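Local coordinates for protein copper-containing nitrite reductase (Hyphomicrobium denitrificans 1NES1, PDB 6TFO) that probably reduces nitrite to nitric oxide at copper centres, taking its electrons from cytochrome c and working as a homotrimer, at residues 347-358 with 397-408; 363-372 with 414-423. One frame throughout, in Å; residues are numbered along the deposited sequence.

Contact 1: 347-358 with 397-408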
loop_
_atom_site.group_PDB
_atom_site.type_symbol
_atom_site.label_atom_id
_atom_site.label_comp_id
_atom_site.label_asym_id
_atom_site.label_seq_id
_atom_site.Cartn_x
_atom_site.Cartn_y
_atom_site.Cartn_z
ATOM N N ASN C 347 -33.066 8.432 -47.405
ATOM C CA ASN C 347 -34.366 9.087 -47.690
ATOM C C ASN C 347 -35.528 8.152 -47.336
ATOM O O ASN C 347 -35.413 6.914 -47.572
ATOM C CB ASN C 347 -34.411 9.544 -49.144
ATOM C CG ASN C 347 -33.311 10.538 -49.433
ATOM O OD1 ASN C 347 -33.212 11.579 -48.788
ATOM N ND2 ASN C 347 -32.452 10.189 -50.369
ATOM N N VAL C 348 -36.607 8.731 -46.794
ATOM C CA VAL C 348 -37.880 8.004 -46.513
ATOM C C VAL C 348 -38.266 7.216 -47.768
ATOM O O VAL C 348 -38.076 7.744 -48.871
ATOM C CB VAL C 348 -38.994 8.973 -46.080
ATOM C CG1 VAL C 348 -40.333 8.252 -45.942
ATOM C CG2 VAL C 348 -38.636 9.676 -44.769
ATOM N N GLY C 349 -38.760 5.987 -47.604
ATOM C CA GLY C 349 -39.206 5.130 -48.715
ATOM C C GLY C 349 -38.111 4.194 -49.197
ATOM O O GLY C 349 -38.461 3.178 -49.856
ATOM N N GLU C 350 -36.839 4.492 -48.898
ATOM C CA GLU C 350 -35.713 3.663 -49.407
ATOM C C GLU C 350 -35.606 2.379 -48.584
ATOM O O GLU C 350 -35.794 2.436 -47.345
ATOM C CB GLU C 350 -34.389 4.407 -49.338
ATOM C CG GLU C 350 -34.263 5.541 -50.322
ATOM C CD GLU C 350 -32.938 6.258 -50.196
ATOM O OE1 GLU C 350 -32.587 7.028 -51.082
ATOM O OE2 GLU C 350 -32.247 6.024 -49.200
ATOM N N THR C 351 -35.340 1.261 -49.254
ATOM C CA THR C 351 -34.807 0.033 -48.622
ATOM C C THR C 351 -33.297 0.221 -48.465
ATOM O O THR C 351 -32.637 0.586 -49.454
ATOM C CB THR C 351 -35.141 -1.224 -49.426
ATOM O OG1 THR C 351 -34.624 -0.946 -50.727
ATOM C CG2 THR C 351 -36.620 -1.547 -49.442
ATOM N N VAL C 352 -32.799 0.004 -47.250
ATOM C CA VAL C 352 -31.386 0.211 -46.848
ATOM C C VAL C 352 -30.796 -1.158 -46.506
ATOM O O VAL C 352 -31.487 -1.948 -45.804
ATOM C CB VAL C 352 -31.316 1.171 -45.650
ATOM C CG1 VAL C 352 -29.911 1.223 -45.068
ATOM C CG2 VAL C 352 -31.811 2.553 -46.035
ATOM N N ARG C 353 -29.598 -1.442 -47.008
ATOM C CA ARG C 353 -28.816 -2.630 -46.584
ATOM C C ARG C 353 -27.572 -2.151 -45.822
ATOM O O ARG C 353 -26.830 -1.304 -46.361
ATOM C CB ARG C 353 -28.412 -3.522 -47.763
ATOM C CG ARG C 353 -27.348 -4.540 -47.378
ATOM C CD ARG C 353 -27.231 -5.704 -48.322
ATOM N NE ARG C 353 -27.218 -5.239 -49.687
ATOM C CZ ARG C 353 -28.054 -5.629 -50.636
ATOM N NH1 ARG C 353 -27.936 -5.118 -51.845
ATOM N NH2 ARG C 353 -28.977 -6.542 -50.399
ATOM N N ILE C 354 -27.327 -2.714 -44.637
ATOM C CA ILE C 354 -26.052 -2.533 -43.880
ATOM C C ILE C 354 -25.272 -3.853 -43.917
ATOM O O ILE C 354 -25.788 -4.868 -43.401
ATOM C CB ILE C 354 -26.319 -2.067 -42.440
ATOM C CG1 ILE C 354 -27.193 -0.807 -42.399
ATOM C CG2 ILE C 354 -25.000 -1.885 -41.708
ATOM C CD1 ILE C 354 -27.633 -0.392 -41.022
ATOM N N PHE C 355 -24.096 -3.842 -44.552
ATOM C CA PHE C 355 -23.035 -4.855 -44.346
ATOM C C PHE C 355 -22.340 -4.541 -43.016
ATOM O O PHE C 355 -21.627 -3.519 -42.928
ATOM C CB PHE C 355 -22.023 -4.840 -45.489
ATOM C CG PHE C 355 -22.614 -5.117 -46.839
ATOM C CD1 PHE C 355 -22.945 -6.403 -47.204
ATOM C CD2 PHE C 355 -22.833 -4.092 -47.732
ATOM C CE1 PHE C 355 -23.497 -6.660 -48.452
ATOM C CE2 PHE C 355 -23.377 -4.352 -48.980
ATOM C CZ PHE C 355 -23.708 -5.634 -49.339
ATOM N N PHE C 356 -22.582 -5.376 -42.005
ATOM C CA PHE C 356 -22.098 -5.186 -40.614
ATOM C C PHE C 356 -21.204 -6.360 -40.227
ATOM O O PHE C 356 -21.683 -7.502 -40.211
ATOM C CB PHE C 356 -23.245 -5.072 -39.611
ATOM C CG PHE C 356 -22.766 -4.909 -38.191
ATOM C CD1 PHE C 356 -22.218 -3.717 -37.763
ATOM C CD2 PHE C 356 -22.827 -5.963 -37.294
ATOM C CE1 PHE C 356 -21.764 -3.578 -36.459
ATOM C CE2 PHE C 356 -22.369 -5.825 -35.994
ATOM C CZ PHE C 356 -21.831 -4.634 -35.579
ATOM N N GLY C 357 -19.955 -6.057 -39.881
ATOM C CA GLY C 357 -18.988 -7.064 -39.417
ATOM C C GLY C 357 -18.297 -6.639 -38.139
ATOM O O GLY C 357 -18.175 -5.437 -37.895
ATOM N N VAL C 358 -17.847 -7.605 -37.357
ATOM C CA VAL C 358 -17.082 -7.358 -36.108
ATOM C C VAL C 358 -15.646 -7.815 -36.356
ATOM O O VAL C 358 -15.412 -9.046 -36.418
ATOM C CB VAL C 358 -17.727 -8.098 -34.924
ATOM C CG1 VAL C 358 -17.003 -7.795 -33.631
ATOM C CG2 VAL C 358 -19.199 -7.755 -34.799
ATOM N N PRO C 397 -20.535 -12.400 -34.040
ATOM C CA PRO C 397 -19.300 -12.690 -33.321
ATOM C C PRO C 397 -18.128 -11.941 -33.929
ATOM O O PRO C 397 -18.202 -11.477 -35.058
ATOM C CB PRO C 397 -19.127 -14.199 -33.500
ATOM C CG PRO C 397 -19.779 -14.479 -34.847
ATOM C CD PRO C 397 -20.911 -13.477 -34.968
ATOM N N PRO C 398 -17.004 -11.816 -33.200
ATOM C CA PRO C 398 -15.757 -11.373 -33.815
ATOM C C PRO C 398 -15.365 -12.370 -34.913
ATOM O O PRO C 398 -15.555 -13.546 -34.699
ATOM C CB PRO C 398 -14.754 -11.415 -32.650
ATOM C CG PRO C 398 -15.361 -12.428 -31.690
ATOM C CD PRO C 398 -16.855 -12.179 -31.777
ATOM N N GLY C 399 -14.833 -11.887 -36.038
ATOM C CA GLY C 399 -14.554 -12.709 -37.233
ATOM C C GLY C 399 -15.842 -13.191 -37.896
ATOM O O GLY C 399 -15.795 -14.133 -38.727
ATOM N N GLY C 400 -16.957 -12.561 -37.528
ATOM C CA GLY C 400 -18.272 -12.756 -38.147
ATOM C C GLY C 400 -18.771 -11.462 -38.769
ATOM O O GLY C 400 -18.297 -10.348 -38.403
ATOM N N ALA C 401 -19.692 -11.606 -39.711
ATOM C CA ALA C 401 -20.411 -10.496 -40.368
ATOM C C ALA C 401 -21.811 -10.993 -40.695
ATOM O O ALA C 401 -22.050 -12.193 -40.593
ATOM C CB ALA C 401 -19.675 -10.040 -41.608
ATOM N N THR C 402 -22.695 -10.054 -40.985
ATOM C CA THR C 402 -24.103 -10.276 -41.363
ATOM C C THR C 402 -24.503 -9.191 -42.366
ATOM O O THR C 402 -23.678 -8.272 -42.650
ATOM C CB THR C 402 -25.041 -10.293 -40.146
ATOM O OG1 THR C 402 -26.322 -10.795 -40.550
ATOM C CG2 THR C 402 -25.254 -8.931 -39.532
ATOM N N ILE C 403 -25.709 -9.350 -42.901
ATOM C CA ILE C 403 -26.400 -8.350 -43.742
ATOM C C ILE C 403 -27.759 -8.139 -43.100
ATOM O O ILE C 403 -28.403 -9.140 -42.766
ATOM C CB ILE C 403 -26.506 -8.858 -45.187
ATOM C CG1 ILE C 403 -25.121 -8.991 -45.827
ATOM C CG2 ILE C 403 -27.440 -7.975 -45.993
ATOM C CD1 ILE C 403 -25.108 -9.783 -47.117
ATOM N N VAL C 404 -28.143 -6.893 -42.891
ATOM C CA VAL C 404 -29.524 -6.535 -42.486
ATOM C C VAL C 404 -30.050 -5.569 -43.547
ATOM O O VAL C 404 -29.242 -4.794 -44.087
ATOM C CB VAL C 404 -29.583 -5.923 -41.076
ATOM C CG1 VAL C 404 -29.084 -6.898 -40.020
ATOM C CG2 VAL C 404 -28.834 -4.605 -41.000
ATOM N N ASP C 405 -31.343 -5.641 -43.845
ATOM C CA ASP C 405 -32.035 -4.597 -44.639
ATOM C C ASP C 405 -33.359 -4.261 -43.955
ATOM O O ASP C 405 -33.859 -5.069 -43.155
ATOM C CB ASP C 405 -32.158 -5.000 -46.112
ATOM C CG ASP C 405 -32.866 -6.319 -46.382
ATOM O OD1 ASP C 405 -34.094 -6.414 -46.064
ATOM O OD2 ASP C 405 -32.188 -7.234 -46.925
ATOM N N PHE C 406 -33.867 -3.079 -44.242
ATOM C CA PHE C 406 -35.173 -2.589 -43.756
ATOM C C PHE C 406 -35.604 -1.459 -44.688
ATOM O O PHE C 406 -34.740 -0.886 -45.404
ATOM C CB PHE C 406 -35.056 -2.170 -42.292
ATOM C CG PHE C 406 -33.906 -1.234 -42.024
ATOM C CD1 PHE C 406 -32.642 -1.728 -41.751
ATOM C CD2 PHE C 406 -34.087 0.139 -42.076
ATOM C CE1 PHE C 406 -31.583 -0.869 -41.525
ATOM C CE2 PHE C 406 -33.023 0.999 -41.870
ATOM C CZ PHE C 406 -31.775 0.491 -41.590
ATOM N N LYS C 407 -36.907 -1.183 -44.721
ATOM C CA LYS C 407 -37.474 -0.038 -45.474
ATOM C C LYS C 407 -37.632 1.103 -44.490
ATOM O O LYS C 407 -38.179 0.879 -43.390
ATOM C CB LYS C 407 -38.821 -0.332 -46.150
ATOM C CG LYS C 407 -39.148 0.605 -47.307
ATOM C CD LYS C 407 -40.589 0.653 -47.717
ATOM C CE LYS C 407 -40.775 1.338 -49.054
ATOM N NZ LYS C 407 -42.036 0.927 -49.715
ATOM N N LEU C 408 -37.141 2.268 -44.892
ATOM C CA LEU C 408 -37.367 3.524 -44.157
ATOM C C LEU C 408 -38.789 3.964 -44.469
ATOM O O LEU C 408 -38.996 4.653 -45.472
ATOM C CB LEU C 408 -36.309 4.536 -44.591
ATOM C CG LEU C 408 -34.894 4.175 -44.152
ATOM C CD1 LEU C 408 -33.889 5.161 -44.727
ATOM C CD2 LEU C 408 -34.818 4.117 -42.632
#
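V352 lies alongside F406, its CB over one face of the phenyl ring near the rim, while I354 CD1 meets the same ring at the edge, 4.0 Å from F406 CE1. A chi1 of 51°, with CG between the backbone N and the carbonyl carbon, swings the ring over toward strand 351-358. L408 extends this oily patch, its CD1 lying 3.6 Å from V352 CG2. A regular antiparallel ladder runs beneath, as in V352 N to F406 O at 2.8 Å and I354 N to V404 O at 2.9 Å. On the opposite face R353 and I403 lie alongside each other, and I403 CG1 reaches F355 CD1 at 3.7 Å. That face loosens at T351 and the exposed K407, where T351 CG2 comes 3.9 Å from K407 CG, although L408 at the same end is buried. The pair belongs to one sheet of a cupredoxin-like beta sandwich, flanked by strands 293-302 and 374-377. Between the two strands the side chains thus contribute mainly apolar contact, while polar ends add bonds to the flanking strands on top of the backbone pairing there: R353 in a salt bridge with E294, D405 in a hydrogen bond to H376.

Contact 2: 363-372 with 414-423. With CU (copper (II) ion), chain E.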
loop_
_atom_site.group_PDB
_atom_site.type_symbol
_atom_site.label_atom_id
_atom_site.label_comp_id
_atom_site.label_asym_id
_atom_site.label_seq_id
_atom_site.Cartn_x
_atom_site.Cartn_y
_atom_site.Cartn_z
ATOM N N PHE C 363 -15.069 -9.122 -28.723
ATOM C CA PHE C 363 -16.467 -8.966 -28.255
ATOM C C PHE C 363 -17.501 -9.192 -29.382
ATOM O O PHE C 363 -17.356 -8.631 -30.503
ATOM C CB PHE C 363 -16.633 -7.587 -27.624
ATOM C CG PHE C 363 -16.045 -7.495 -26.246
ATOM C CD1 PHE C 363 -14.683 -7.346 -26.070
ATOM C CD2 PHE C 363 -16.850 -7.614 -25.128
ATOM C CE1 PHE C 363 -14.143 -7.302 -24.799
ATOM C CE2 PHE C 363 -16.302 -7.572 -23.859
ATOM C CZ PHE C 363 -14.957 -7.406 -23.699
ATOM N N THR C 364 -18.564 -9.938 -29.047
ATOM C CA THR C 364 -19.775 -10.193 -29.874
ATOM C C THR C 364 -20.715 -8.987 -29.770
ATOM O O THR C 364 -21.061 -8.585 -28.650
ATOM C CB THR C 364 -20.450 -11.494 -29.422
ATOM O OG1 THR C 364 -19.534 -12.564 -29.681
ATOM C CG2 THR C 364 -21.742 -11.793 -30.143
ATOM N N SER C 365 -21.113 -8.419 -30.901
ATOM C CA SER C 365 -22.023 -7.249 -30.951
ATOM C C SER C 365 -23.478 -7.726 -30.955
ATOM O O SER C 365 -23.786 -8.694 -31.660
ATOM C CB SER C 365 -21.741 -6.397 -32.141
ATOM O OG SER C 365 -22.580 -5.257 -32.132
ATOM N N SER C 366 -24.326 -7.098 -30.154
ATOM C CA SER C 366 -25.793 -7.270 -30.197
ATOM C C SER C 366 -26.353 -6.152 -31.088
ATOM O O SER C 366 -26.918 -5.176 -30.550
ATOM C CB SER C 366 -26.353 -7.297 -28.797
ATOM O OG SER C 366 -25.753 -8.369 -28.065
ATOM N N PHE C 367 -26.156 -6.270 -32.411
ATOM C CA PHE C 367 -26.346 -5.150 -33.370
ATOM C C PHE C 367 -27.834 -4.870 -33.504
ATOM O O PHE C 367 -28.625 -5.825 -33.654
ATOM C CB PHE C 367 -25.722 -5.436 -34.732
ATOM C CG PHE C 367 -25.796 -4.258 -35.668
ATOM C CD1 PHE C 367 -25.099 -3.098 -35.402
ATOM C CD2 PHE C 367 -26.581 -4.301 -36.806
ATOM C CE1 PHE C 367 -25.158 -2.021 -36.269
ATOM C CE2 PHE C 367 -26.640 -3.223 -37.675
ATOM C CZ PHE C 367 -25.933 -2.083 -37.404
ATOM N N HIS C 368 -28.188 -3.594 -33.432
ATOM C CA HIS C 368 -29.583 -3.104 -33.333
ATOM C C HIS C 368 -29.627 -1.668 -33.835
ATOM O O HIS C 368 -28.641 -0.944 -33.655
ATOM C CB HIS C 368 -30.081 -3.200 -31.895
ATOM C CG HIS C 368 -31.394 -2.533 -31.666
ATOM N ND1 HIS C 368 -32.606 -3.175 -31.877
ATOM C CD2 HIS C 368 -31.693 -1.302 -31.203
ATOM C CE1 HIS C 368 -33.590 -2.357 -31.561
ATOM N NE2 HIS C 368 -33.057 -1.211 -31.141
ATOM N N VAL C 369 -30.716 -1.290 -34.479
ATOM C CA VAL C 369 -30.924 0.106 -34.947
ATOM C C VAL C 369 -32.147 0.609 -34.211
ATOM O O VAL C 369 -33.225 0.065 -34.469
ATOM C CB VAL C 369 -31.105 0.192 -36.467
ATOM C CG1 VAL C 369 -31.535 1.586 -36.886
ATOM C CG2 VAL C 369 -29.841 -0.242 -37.194
ATOM N N ILE C 370 -31.949 1.554 -33.299
ATOM C CA ILE C 370 -33.041 2.097 -32.449
ATOM C C ILE C 370 -34.042 2.770 -33.390
ATOM O O ILE C 370 -33.588 3.581 -34.239
ATOM C CB ILE C 370 -32.484 3.035 -31.353
ATOM C CG1 ILE C 370 -31.367 2.365 -30.541
ATOM C CG2 ILE C 370 -33.604 3.509 -30.446
ATOM C CD1 ILE C 370 -30.818 3.216 -29.413
ATOM N N GLY C 371 -35.321 2.381 -33.306
ATOM C CA GLY C 371 -36.423 2.970 -34.109
ATOM C C GLY C 371 -36.734 2.205 -35.388
ATOM O O GLY C 371 -37.692 2.586 -36.085
ATOM N N GLU C 372 -35.977 1.147 -35.681
ATOM C CA GLU C 372 -36.198 0.264 -36.858
ATOM C C GLU C 372 -36.191 -1.209 -36.429
ATOM O O GLU C 372 -35.778 -1.527 -35.280
ATOM C CB GLU C 372 -35.150 0.511 -37.946
ATOM C CG GLU C 372 -35.606 1.492 -39.023
ATOM C CD GLU C 372 -36.768 1.035 -39.886
ATOM O OE1 GLU C 372 -37.397 1.910 -40.534
ATOM O OE2 GLU C 372 -37.031 -0.196 -39.920
ATOM N N TYR C 414 -31.999 7.519 -36.842
ATOM C CA TYR C 414 -31.984 6.100 -36.420
ATOM C C TYR C 414 -30.585 5.819 -35.867
ATOM O O TYR C 414 -29.582 6.307 -36.442
ATOM C CB TYR C 414 -32.422 5.208 -37.581
ATOM C CG TYR C 414 -33.855 5.409 -38.021
ATOM C CD1 TYR C 414 -34.904 4.736 -37.402
ATOM C CD2 TYR C 414 -34.167 6.259 -39.075
ATOM C CE1 TYR C 414 -36.218 4.906 -37.818
ATOM C CE2 TYR C 414 -35.472 6.431 -39.507
ATOM C CZ TYR C 414 -36.503 5.745 -38.883
ATOM O OH TYR C 414 -37.798 5.898 -39.300
ATOM N N VAL C 415 -30.508 5.094 -34.753
ATOM C CA VAL C 415 -29.238 4.983 -33.986
ATOM C C VAL C 415 -28.752 3.542 -33.993
ATOM O O VAL C 415 -29.427 2.707 -33.388
ATOM C CB VAL C 415 -29.400 5.510 -32.553
ATOM C CG1 VAL C 415 -28.101 5.391 -31.778
ATOM C CG2 VAL C 415 -29.883 6.950 -32.550
ATOM N N LEU C 416 -27.584 3.316 -34.599
ATOM C CA LEU C 416 -26.847 2.027 -34.581
ATOM C C LEU C 416 -26.179 1.847 -33.213
ATOM O O LEU C 416 -25.450 2.761 -32.793
ATOM C CB LEU C 416 -25.775 2.046 -35.676
ATOM C CG LEU C 416 -26.238 1.890 -37.125
ATOM C CD1 LEU C 416 -27.024 3.113 -37.595
ATOM C CD2 LEU C 416 -25.031 1.664 -38.027
ATOM N N VAL C 417 -26.391 0.703 -32.558
ATOM C CA VAL C 417 -25.801 0.373 -31.227
ATOM C C VAL C 417 -25.407 -1.102 -31.188
ATOM O O VAL C 417 -26.004 -1.917 -31.935
ATOM C CB VAL C 417 -26.765 0.684 -30.064
ATOM C CG1 VAL C 417 -27.209 2.142 -30.076
ATOM C CG2 VAL C 417 -27.970 -0.252 -30.039
ATOM N N ASP C 418 -24.448 -1.426 -30.320
ATOM C CA ASP C 418 -24.310 -2.770 -29.700
ATOM C C ASP C 418 -25.209 -2.716 -28.465
ATOM O O ASP C 418 -25.047 -1.788 -27.696
ATOM C CB ASP C 418 -22.842 -3.050 -29.422
ATOM C CG ASP C 418 -22.540 -4.407 -28.837
ATOM O OD1 ASP C 418 -23.488 -5.037 -28.284
ATOM O OD2 ASP C 418 -21.348 -4.821 -28.940
ATOM N N HIS C 419 -26.204 -3.585 -28.342
ATOM C CA HIS C 419 -27.267 -3.447 -27.309
ATOM C C HIS C 419 -26.736 -3.927 -25.951
ATOM O O HIS C 419 -27.546 -4.004 -24.999
ATOM C CB HIS C 419 -28.566 -4.168 -27.731
ATOM C CG HIS C 419 -29.799 -3.459 -27.281
ATOM N ND1 HIS C 419 -30.194 -3.436 -25.964
ATOM C CD2 HIS C 419 -30.705 -2.724 -27.962
ATOM C CE1 HIS C 419 -31.296 -2.722 -25.859
ATOM N NE2 HIS C 419 -31.633 -2.269 -27.067
ATOM N N ALA C 420 -25.454 -4.294 -25.868
ATOM C CA ALA C 420 -24.704 -4.297 -24.588
ATOM C C ALA C 420 -24.363 -2.830 -24.298
ATOM O O ALA C 420 -23.274 -2.378 -24.675
ATOM C CB ALA C 420 -23.477 -5.183 -24.658
ATOM N N LEU C 421 -25.309 -2.104 -23.709
ATOM C CA LEU C 421 -25.437 -0.638 -23.913
ATOM C C LEU C 421 -24.457 0.150 -23.038
ATOM O O LEU C 421 -24.334 1.382 -23.286
ATOM C CB LEU C 421 -26.882 -0.210 -23.655
ATOM C CG LEU C 421 -27.850 -0.482 -24.806
ATOM C CD1 LEU C 421 -29.261 -0.110 -24.381
ATOM C CD2 LEU C 421 -27.443 0.283 -26.061
ATOM N N SER C 422 -23.761 -0.495 -22.095
ATOM C CA SER C 422 -22.627 0.154 -21.391
ATOM C C SER C 422 -21.607 0.618 -22.444
ATOM O O SER C 422 -20.866 1.587 -22.172
ATOM C CB SER C 422 -22.004 -0.734 -20.344
ATOM O OG SER C 422 -22.837 -0.816 -19.202
ATOM N N ARG C 423 -21.611 0.012 -23.633
ATOM C CA ARG C 423 -20.605 0.332 -24.670
ATOM C C ARG C 423 -20.933 1.677 -25.316
ATOM O O ARG C 423 -20.040 2.205 -25.969
ATOM C CB ARG C 423 -20.502 -0.820 -25.658
ATOM C CG ARG C 423 -20.007 -2.078 -24.977
ATOM C CD ARG C 423 -20.066 -3.315 -25.832
ATOM N NE ARG C 423 -19.998 -4.479 -24.958
ATOM C CZ ARG C 423 -20.086 -5.745 -25.363
ATOM N NH1 ARG C 423 -20.230 -6.047 -26.647
ATOM N NH2 ARG C 423 -20.009 -6.713 -24.472
HETATM CU CU CU E . -33.093 -0.800 -27.510
HETATM O O HOH W 1 -23.233 -7.449 -27.072
#
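S366 and D418 lock the ends of two antiparallel strands together, and the aspartate shows how one carboxylate can organise a turn. With chi1 at -178°, its CG lies anti to the backbone N and the group is directed at S365 and S366. D418 CB and CG lie against S365 OG, with D418 CG 3.4 Å from it; that hydroxyl is hydrogen-bonded to Q299. OD1 accepts from S366 N at 2.9 Å and, through the opposite face of the carboxylate, from A420 N at 3.2 Å, the latter closing an Asx turn; a water also donates to it. D418 OD2 forms a salt bridge with R423 NH1 at 2.8 Å and has a further partner in Q299. A420 CB sits over the centre of one guanidinium face of R423, and the edge of the F363 ring, its plane 82° from the guanidinium, comes against the other near the rim. The turn so fixed presents H419, whose N bonds to S366 O and whose CD2 edge meets the face of H368 in a T-shaped pair. H419 NE2 binds copper at 2.1 Å, with H227 and H262 of the third subunit completing the three-histidine type 2 site characteristic of trimeric copper nitrite reductases.

How the contacts relate
The segments alternate along the chain, 347-358, 363-372, 397-408 and 414-423, so each strand of contact 1 is followed by one of contact 2. Their centres lie about 12 Å apart, in the two facing sheets of one cupredoxin-like beta sandwich: strands 351-360 and 400-407 are neighbours in one, 365-370 and 412-418 in the other. The stacked rings of F356 and F367 bridge the layers, and P398 packs on T364 just ahead of strands 400-407 and 365-370. Both contacts reach copper centres, on different terms: G399 of contact 1 lies beside H227 of its own chain, whereas H419 of contact 2 completes a site on the third subunit, knitting the trimer together.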